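Local coordinates for threonine synthase (Brucella melitensis bv. 1, PDB 4F4F), which probably catalyses the pyridoxal-phosphate-dependent conversion of O-phospho-L-homoserine and water to L-threonine and phosphate, the last step of threonine biosynthesis, at residues 34-39 / 329-334; 323-328 / 338-343; 379-384 / 426-431. All coordinates share one frame; numbering follows the deposited sequence.

Interaction 1 (34-39 / 329-334); sequences LYLPQE and HGRDAA
R331, the residue after the C-prime glycine of the Schellman motif that ends helix 321-328, reaches over to the strand 35-37 and closes both terminal nitrogens of its guanidinium on one backbone oxygen, that of P37. NH2 donates to P37 O at 2.8 Å and NH1 to the same O at 2.9 Å. The oxygen lies within 2° of the guanidinium plane, so the grip is end-on; NH2 approaches nearly in line with the carbonyl bond, and NH1 comes from its flank. A water receives a weak bond from R331 NH1 and donates to Q38 O at 2.7 Å. Arginine suits the place because its chain is extended from CG to NE, which helps it bridge the 10.0 Å between R331 CA and the nearest CA of the strand segment, that of Q38. NH2 also forms a salt bridge with E327, so the guanidinium is held from the helix as well as from the strand. G330, the C-prime residue, has positive phi, a backbone shape that glycine adopts easily. Three residues on from H329, where the helical geometry is lost, D332 N-caps helix 333-346. Packing is slight: P37 lies on Y8 and W229, and L36 brings its CB to 4.1 Å from R331 NH2, while the rest of its side chain packs on F326 and W229.

Interaction 2 (323-328 / 338-343); sequences RLLFEA and GLMQGL
L325 projects from helix 321-328 toward helix 333-346, where both its methyls meet L339 and CD1 meets M340 as well. CD1 faces the end of M340, while CD2 lies 4.3 Å from L339 CD1. Since L325 CD1 is also 4.3 Å from L339 CD1, that methyl of L339 sits evenly against the fork of the leucine instead of favouring one branch. The CB of L339 also heads toward helix 321-328, and its CD1 does the touching, so these two leucines meet methyl to methyl.

M340 arrives differently. It leaves its helix across the direction of the contact, and only the bends at chi2 (-58°) and chi3 (105°) bring CE round to the leucine, the two side chains lying obliquely to one another. The CE to L325 CD1 separation is 3.3 Å, tighter than ordinary van der Waals contact, so the exact placing of this methyl is doubtful. A thioether suits the position because its unbranched, flexible chain can bend back to the leucine.

The helices themselves stay well apart, with 9.1 Å between L325 CA and L339 CA, and the space between them is bridged by side chains. F349, from the strand 348-350 that follows the second helix, touches L325, L339 and M340 alike, adding to a small apolar cluster between the two helices; the side chain of L325 is about 8 Å from that of the cofactor-binding F262. No hydrogen bond joins the two segments: the contact between them is apolar, and so probably rests on the hydrophobic effect and van der Waals packing, forces that depend on shape and impose little directional demand.

Interaction 3 (379-384 / 426-431); sequences SVLSKD and AACGVE
L381 meets C428 and V430 without any flat group between them: neither ring, amide nor carboxylate takes part, so there are no faces or edges to assign, and aliphatic carbon meets carbon and sulfur. All the touching from the first side is done by one methyl, L381 CD2, which lies 3.7 Å from V430 CG2, 3.8 Å from C428 SG and 4.0 Å from C428 CB. With CG opposite the backbone N, chi1 of -174° sends the branch outward, and CD2 enters between the two residues, the leucine crossing the valine at a slant. Leucine suits this because its chain carries CD2 about halfway across the 7.8 Å between L381 CA and C428 CA, and C428 and V430 supply the rest. C428 turns SG over its own backbone, where it accepts a weak bond from V430 N at 3.7 Å; this fold-back puts the thiol beside V430. L387 touches both C428 and V430, and I377 of the first helix also touches C428. G429, with positive phi (80°), which glycine tolerates well, is the first residue to leave the helical conformation after helix 421-428. The whole is a surface contact, far from the cofactor pocket, between helix 370-384 and the C-terminal end of helix 421-428 with the chain that follows.

Overall arrangement
Interactions 1 and 2 form one neighbourhood, their centres 10 Å apart. Both use helix 333-346, and their segments alternate along the chain: 34-39, 323-328, 329-334, then 338-343. The link is direct, since R323 NH2 probably bonds to Y35 O and L36 packs on R323. Together they tie the N-terminal region to the helices near F262 of the cofactor site. Interaction 3 comes later in the chain, with centres about 44 Å and 40 Å from those of interactions 1 and 2; it lies across the chain's centre from interaction 1. It joins helix 370-384 to the end of helix 421-428 and the loop after it, tying elements of the C-terminal part together at the surface, remote from the cofactor pocket.

Interaction 1 (34-39 / 329-334)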
loop_
_atom_site.group_PDB
_atom_site.type_symbol
_atom_site.label_atom_id
_atom_site.label_comp_id
_atom_site.label_asym_id
_atom_site.label_seq_id
_atom_site.Cartn_x
_atom_site.Cartn_y
_atom_site.Cartn_z
ATOM N N LEU A 34 15.356 -0.380 -5.109
ATOM C CA LEU A 34 14.013 0.041 -5.388
ATOM C C LEU A 34 14.062 1.284 -6.257
ATOM O O LEU A 34 14.917 2.150 -6.070
ATOM C CB LEU A 34 13.280 0.344 -4.089
ATOM C CG LEU A 34 13.214 -0.805 -3.069
ATOM C CD1 LEU A 34 12.578 -0.303 -1.769
ATOM C CD2 LEU A 34 12.443 -1.948 -3.670
ATOM N N TYR A 35 13.135 1.363 -7.208
ATOM C CA TYR A 35 13.080 2.525 -8.101
ATOM C C TYR A 35 12.412 3.764 -7.500
ATOM O O TYR A 35 11.384 3.673 -6.838
ATOM C CB TYR A 35 12.429 2.136 -9.442
ATOM C CG TYR A 35 13.418 1.492 -10.366
ATOM C CD1 TYR A 35 14.430 2.245 -10.921
ATOM C CD2 TYR A 35 13.359 0.142 -10.689
ATOM C CE1 TYR A 35 15.371 1.702 -11.748
ATOM C CE2 TYR A 35 14.290 -0.428 -11.557
ATOM C CZ TYR A 35 15.291 0.364 -12.103
ATOM O OH TYR A 35 16.264 -0.142 -12.975
ATOM N N LEU A 36 13.023 4.920 -7.759
ATOM C CA LEU A 36 12.493 6.216 -7.363
ATOM C C LEU A 36 12.672 7.215 -8.489
ATOM O O LEU A 36 13.580 7.073 -9.295
ATOM C CB LEU A 36 13.225 6.767 -6.144
ATOM C CG LEU A 36 12.928 6.170 -4.785
ATOM C CD1 LEU A 36 13.989 6.666 -3.767
ATOM C CD2 LEU A 36 11.507 6.520 -4.353
ATOM N N PRO A 37 11.808 8.249 -8.541
ATOM C CA PRO A 37 11.999 9.275 -9.531
ATOM C C PRO A 37 13.355 9.933 -9.447
ATOM O O PRO A 37 13.838 10.172 -8.370
ATOM C CB PRO A 37 10.892 10.301 -9.250
ATOM C CG PRO A 37 10.042 9.732 -8.248
ATOM C CD PRO A 37 10.571 8.432 -7.761
ATOM N N GLN A 38 13.956 10.206 -10.607
ATOM C CA GLN A 38 15.241 10.871 -10.655
ATOM C C GLN A 38 15.100 12.292 -10.088
ATOM O O GLN A 38 16.037 12.842 -9.517
ATOM C CB GLN A 38 15.691 10.930 -12.093
ATOM C CG GLN A 38 17.061 11.541 -12.304
ATOM C CD GLN A 38 17.409 11.569 -13.756
ATOM O OE1 GLN A 38 16.950 12.436 -14.505
ATOM N NE2 GLN A 38 18.232 10.647 -14.163
ATOM N N GLU A 39 13.930 12.885 -10.307
ATOM C CA GLU A 39 13.557 14.131 -9.655
ATOM C C GLU A 39 12.075 14.123 -9.392
ATOM O O GLU A 39 11.314 13.400 -10.055
ATOM C CB GLU A 39 13.870 15.341 -10.525
ATOM C CG GLU A 39 13.176 15.310 -11.863
ATOM C CD GLU A 39 14.155 15.106 -12.992
ATOM O OE1 GLU A 39 13.861 15.662 -14.075
ATOM O OE2 GLU A 39 15.216 14.442 -12.803
ATOM N N HIS A 329 20.132 9.851 3.005
ATOM C CA HIS A 329 21.587 9.811 2.816
ATOM C C HIS A 329 22.013 10.656 1.650
ATOM O O HIS A 329 23.099 10.490 1.117
ATOM C CB HIS A 329 22.060 8.361 2.628
ATOM C CG HIS A 329 22.003 7.535 3.897
ATOM N ND1 HIS A 329 20.839 7.063 4.404
ATOM C CD2 HIS A 329 23.004 7.121 4.765
ATOM C CE1 HIS A 329 21.088 6.389 5.542
ATOM N NE2 HIS A 329 22.409 6.439 5.781
ATOM N N GLY A 330 21.125 11.520 1.193
ATOM C CA GLY A 330 21.401 12.344 0.038
ATOM C C GLY A 330 21.671 11.540 -1.218
ATOM O O GLY A 330 22.494 11.919 -2.025
ATOM N N ARG A 331 20.934 10.457 -1.375
ATOM C CA ARG A 331 20.999 9.567 -2.523
ATOM C C ARG A 331 22.395 8.952 -2.711
ATOM O O ARG A 331 22.849 8.694 -3.825
ATOM C CB ARG A 331 20.437 10.277 -3.755
ATOM C CG ARG A 331 18.952 10.605 -3.617
ATOM C CD ARG A 331 18.298 10.847 -4.964
ATOM N NE ARG A 331 16.853 10.781 -4.883
ATOM C CZ ARG A 331 16.035 10.624 -5.930
ATOM N NH1 ARG A 331 16.500 10.524 -7.167
ATOM N NH2 ARG A 331 14.718 10.570 -5.743
ATOM N N ASP A 332 23.048 8.668 -1.579
ATOM C CA ASP A 332 24.327 7.965 -1.542
ATOM C C ASP A 332 24.025 6.444 -1.596
ATOM O O ASP A 332 23.712 5.815 -0.589
ATOM C CB ASP A 332 25.077 8.371 -0.255
ATOM C CG ASP A 332 26.414 7.669 -0.066
ATOM O OD1 ASP A 332 26.727 6.710 -0.799
ATOM O OD2 ASP A 332 27.134 8.075 0.902
ATOM N N ALA A 333 24.094 5.891 -2.800
ATOM C CA ALA A 333 23.798 4.491 -3.048
ATOM C C ALA A 333 24.758 3.550 -2.330
ATOM O O ALA A 333 24.344 2.475 -1.861
ATOM C CB ALA A 333 23.798 4.210 -4.531
ATOM N N ALA A 334 26.038 3.930 -2.257
ATOM C CA ALA A 334 26.994 3.123 -1.503
ATOM C C ALA A 334 26.574 3.007 -0.018
ATOM O O ALA A 334 26.634 1.927 0.565
ATOM C CB ALA A 334 28.403 3.683 -1.641
HETATM O O HOH W 1 18.475 12.112 -8.493
#

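Interaction 2 (323-328 / 338-343)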
loop_
_atom_site.group_PDB
_atom_site.type_symbol
_atom_site.label_atom_id
_atom_site.label_comp_id
_atom_site.label_asym_id
_atom_site.label_seq_id
_atom_site.Cartn_x
_atom_site.Cartn_y
_atom_site.Cartn_z
ATOM N N ARG A 323 13.553 3.282 0.596
ATOM C CA ARG A 323 13.375 4.461 -0.233
ATOM C C ARG A 323 13.673 5.710 0.602
ATOM O O ARG A 323 14.389 6.631 0.137
ATOM C CB ARG A 323 11.986 4.511 -0.866
ATOM C CG ARG A 323 11.829 3.621 -2.064
ATOM C CD ARG A 323 10.401 3.636 -2.609
ATOM N NE ARG A 323 10.340 3.182 -4.001
ATOM C CZ ARG A 323 9.914 1.991 -4.404
ATOM N NH1 ARG A 323 9.473 1.063 -3.556
ATOM N NH2 ARG A 323 9.924 1.683 -5.683
ATOM N N LEU A 324 13.200 5.739 1.846
ATOM C CA LEU A 324 13.514 6.898 2.679
ATOM C C LEU A 324 14.994 6.937 3.042
ATOM O O LEU A 324 15.597 8.031 3.081
ATOM C CB LEU A 324 12.652 6.977 3.941
ATOM C CG LEU A 324 12.970 8.117 4.944
ATOM C CD1 LEU A 324 12.841 9.493 4.290
ATOM C CD2 LEU A 324 12.075 8.015 6.158
ATOM N N LEU A 325 15.581 5.776 3.353
ATOM C CA LEU A 325 17.008 5.731 3.638
ATOM C C LEU A 325 17.827 6.398 2.525
ATOM O O LEU A 325 18.769 7.131 2.786
ATOM C CB LEU A 325 17.492 4.285 3.828
ATOM C CG LEU A 325 17.088 3.598 5.124
ATOM C CD1 LEU A 325 17.528 2.123 5.156
ATOM C CD2 LEU A 325 17.669 4.333 6.335
ATOM N N PHE A 326 17.497 6.085 1.279
ATOM C CA PHE A 326 18.201 6.637 0.108
ATOM C C PHE A 326 18.105 8.156 0.131
ATOM O O PHE A 326 19.123 8.842 0.015
ATOM C CB PHE A 326 17.573 6.072 -1.177
ATOM C CG PHE A 326 18.261 6.443 -2.456
ATOM C CD1 PHE A 326 19.588 6.125 -2.674
ATOM C CD2 PHE A 326 17.549 7.054 -3.493
ATOM C CE1 PHE A 326 20.201 6.421 -3.899
ATOM C CE2 PHE A 326 18.143 7.340 -4.708
ATOM C CZ PHE A 326 19.477 7.032 -4.912
ATOM N N GLU A 327 16.900 8.681 0.319
ATOM C CA GLU A 327 16.715 10.133 0.324
ATOM C C GLU A 327 17.461 10.796 1.497
ATOM O O GLU A 327 18.110 11.841 1.335
ATOM C CB GLU A 327 15.215 10.477 0.377
ATOM C CG GLU A 327 14.408 9.923 -0.790
ATOM C CD GLU A 327 14.648 10.637 -2.080
ATOM O OE1 GLU A 327 15.611 11.468 -2.168
ATOM O OE2 GLU A 327 13.899 10.337 -3.032
ATOM N N ALA A 328 17.381 10.167 2.667
ATOM C CA ALA A 328 17.980 10.686 3.881
ATOM C C ALA A 328 19.528 10.745 3.808
ATOM O O ALA A 328 20.141 11.616 4.448
ATOM C CB ALA A 328 17.516 9.899 5.085
ATOM N N GLY A 338 25.472 -0.519 1.936
ATOM C CA GLY A 338 26.138 -0.929 3.151
ATOM C C GLY A 338 25.147 -1.308 4.229
ATOM O O GLY A 338 25.315 -2.309 4.887
ATOM N N LEU A 339 24.140 -0.474 4.425
ATOM C CA LEU A 339 23.144 -0.722 5.466
ATOM C C LEU A 339 22.355 -1.994 5.173
ATOM O O LEU A 339 22.148 -2.798 6.076
ATOM C CB LEU A 339 22.196 0.466 5.586
ATOM C CG LEU A 339 22.796 1.802 6.055
ATOM C CD1 LEU A 339 21.642 2.809 6.074
ATOM C CD2 LEU A 339 23.461 1.654 7.423
ATOM N N MET A 340 21.956 -2.177 3.915
ATOM C CA MET A 340 21.155 -3.348 3.514
ATOM C C MET A 340 21.963 -4.656 3.582
ATOM O O MET A 340 21.424 -5.716 3.959
ATOM C CB MET A 340 20.556 -3.142 2.106
ATOM C CG MET A 340 19.632 -1.942 1.968
ATOM S SD MET A 340 18.230 -2.029 3.113
ATOM C CE MET A 340 18.659 -0.863 4.307
ATOM N N GLN A 341 23.253 -4.562 3.266
ATOM C CA GLN A 341 24.218 -5.636 3.453
ATOM C C GLN A 341 24.249 -6.008 4.933
ATOM O O GLN A 341 24.197 -7.173 5.288
ATOM C CB GLN A 341 25.632 -5.218 2.932
ATOM C CG GLN A 341 25.782 -5.251 1.387
ATOM C CD GLN A 341 26.901 -4.360 0.747
ATOM O OE1 GLN A 341 27.737 -3.744 1.430
ATOM N NE2 GLN A 341 26.912 -4.316 -0.594
ATOM N N GLY A 342 24.341 -5.004 5.793
ATOM C CA GLY A 342 24.248 -5.218 7.242
ATOM C C GLY A 342 22.987 -5.923 7.731
ATOM O O GLY A 342 23.049 -6.825 8.593
ATOM N N LEU A 343 21.847 -5.511 7.192
ATOM C CA LEU A 343 20.566 -6.125 7.516
ATOM C C LEU A 343 20.579 -7.597 7.138
ATOM O O LEU A 343 20.171 -8.434 7.930
ATOM C CB LEU A 343 19.404 -5.421 6.826
ATOM C CG LEU A 343 17.976 -5.906 7.118
ATOM C CD1 LEU A 343 17.575 -5.673 8.588
ATOM C CD2 LEU A 343 17.019 -5.214 6.130
#

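Interaction 3 (379-384 / 426-431)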
loop_
_atom_site.group_PDB
_atom_site.type_symbol
_atom_site.label_atom_id
_atom_site.label_comp_id
_atom_site.label_asym_id
_atom_site.label_seq_id
_atom_site.Cartn_x
_atom_site.Cartn_y
_atom_site.Cartn_z
ATOM N N SER A 379 -13.169 4.442 22.997
ATOM C CA SER A 379 -13.351 5.867 23.314
ATOM C C SER A 379 -13.864 6.669 22.132
ATOM O O SER A 379 -14.745 7.479 22.314
ATOM C CB SER A 379 -12.102 6.576 23.893
ATOM O OG SER A 379 -11.083 6.658 22.952
ATOM N N VAL A 380 -13.306 6.462 20.946
ATOM C CA VAL A 380 -13.794 7.175 19.752
ATOM C C VAL A 380 -15.270 6.829 19.432
ATOM O O VAL A 380 -16.057 7.716 19.079
ATOM C CB VAL A 380 -12.873 6.991 18.539
ATOM C CG1 VAL A 380 -13.427 7.722 17.330
ATOM C CG2 VAL A 380 -11.477 7.530 18.846
ATOM N N LEU A 381 -15.669 5.568 19.598
ATOM C CA LEU A 381 -17.099 5.222 19.447
ATOM C C LEU A 381 -17.926 5.961 20.483
ATOM O O LEU A 381 -18.946 6.577 20.161
ATOM C CB LEU A 381 -17.343 3.724 19.575
ATOM C CG LEU A 381 -18.777 3.284 19.284
ATOM C CD1 LEU A 381 -19.247 3.618 17.876
ATOM C CD2 LEU A 381 -18.871 1.803 19.523
ATOM N N SER A 382 -17.474 5.921 21.728
ATOM C CA SER A 382 -18.208 6.579 22.822
ATOM C C SER A 382 -18.329 8.087 22.654
ATOM O O SER A 382 -19.414 8.643 22.842
ATOM C CB SER A 382 -17.580 6.301 24.186
ATOM O OG SER A 382 -17.882 4.979 24.534
ATOM N N LYS A 383 -17.200 8.734 22.355
ATOM C CA LYS A 383 -17.170 10.188 22.326
ATOM C C LYS A 383 -17.720 10.749 21.029
ATOM O O LYS A 383 -18.358 11.781 21.072
ATOM C CB LYS A 383 -15.778 10.725 22.585
ATOM C CG LYS A 383 -15.237 10.371 23.958
ATOM C CD LYS A 383 -16.065 10.953 25.091
ATOM C CE LYS A 383 -15.503 10.625 26.468
ATOM N NZ LYS A 383 -14.099 11.111 26.632
ATOM N N ASP A 384 -17.496 10.079 19.895
ATOM C CA ASP A 384 -17.924 10.609 18.598
ATOM C C ASP A 384 -19.013 9.824 17.868
ATOM O O ASP A 384 -19.531 10.300 16.881
ATOM C CB ASP A 384 -16.716 10.702 17.649
ATOM C CG ASP A 384 -15.757 11.816 17.996
ATOM O OD1 ASP A 384 -16.045 12.662 18.892
ATOM O OD2 ASP A 384 -14.692 11.868 17.309
ATOM N N ALA A 426 -14.444 -7.237 20.228
ATOM C CA ALA A 426 -13.693 -7.372 21.484
ATOM C C ALA A 426 -13.453 -5.996 22.119
ATOM O O ALA A 426 -13.573 -5.845 23.314
ATOM C CB ALA A 426 -12.364 -8.099 21.258
ATOM N N ALA A 427 -13.168 -4.988 21.306
ATOM C CA ALA A 427 -12.837 -3.662 21.826
ATOM C C ALA A 427 -14.035 -2.916 22.369
ATOM O O ALA A 427 -13.927 -2.231 23.382
ATOM C CB ALA A 427 -12.162 -2.811 20.745
ATOM N N CYS A 428 -15.161 -3.001 21.684
ATOM C CA CYS A 428 -16.287 -2.124 22.004
ATOM C C CYS A 428 -17.644 -2.766 21.980
ATOM O O CYS A 428 -18.622 -2.086 22.194
ATOM C CB CYS A 428 -16.296 -0.933 21.029
ATOM S SG CYS A 428 -16.699 -1.316 19.303
ATOM N N GLY A 429 -17.719 -4.064 21.702
ATOM C CA GLY A 429 -18.998 -4.763 21.675
ATOM C C GLY A 429 -19.846 -4.607 20.429
ATOM O O GLY A 429 -20.931 -5.191 20.355
ATOM N N VAL A 430 -19.410 -3.815 19.456
ATOM C CA VAL A 430 -20.191 -3.652 18.231
ATOM C C VAL A 430 -19.741 -4.687 17.195
ATOM O O VAL A 430 -18.539 -4.914 17.012
ATOM C CB VAL A 430 -20.052 -2.232 17.665
ATOM C CG1 VAL A 430 -20.570 -2.161 16.226
ATOM C CG2 VAL A 430 -20.772 -1.244 18.568
ATOM N N GLU A 431 -20.706 -5.348 16.558
ATOM C CA GLU A 431 -20.404 -6.210 15.425
ATOM C C GLU A 431 -20.539 -5.304 14.202
ATOM O O GLU A 431 -21.646 -4.928 13.858
ATOM C CB GLU A 431 -21.377 -7.402 15.350
ATOM C CG GLU A 431 -21.047 -8.456 14.288
ATOM C CD GLU A 431 -19.620 -8.971 14.324
ATOM O OE1 GLU A 431 -19.069 -9.250 15.415
ATOM O OE2 GLU A 431 -19.032 -9.113 13.234
#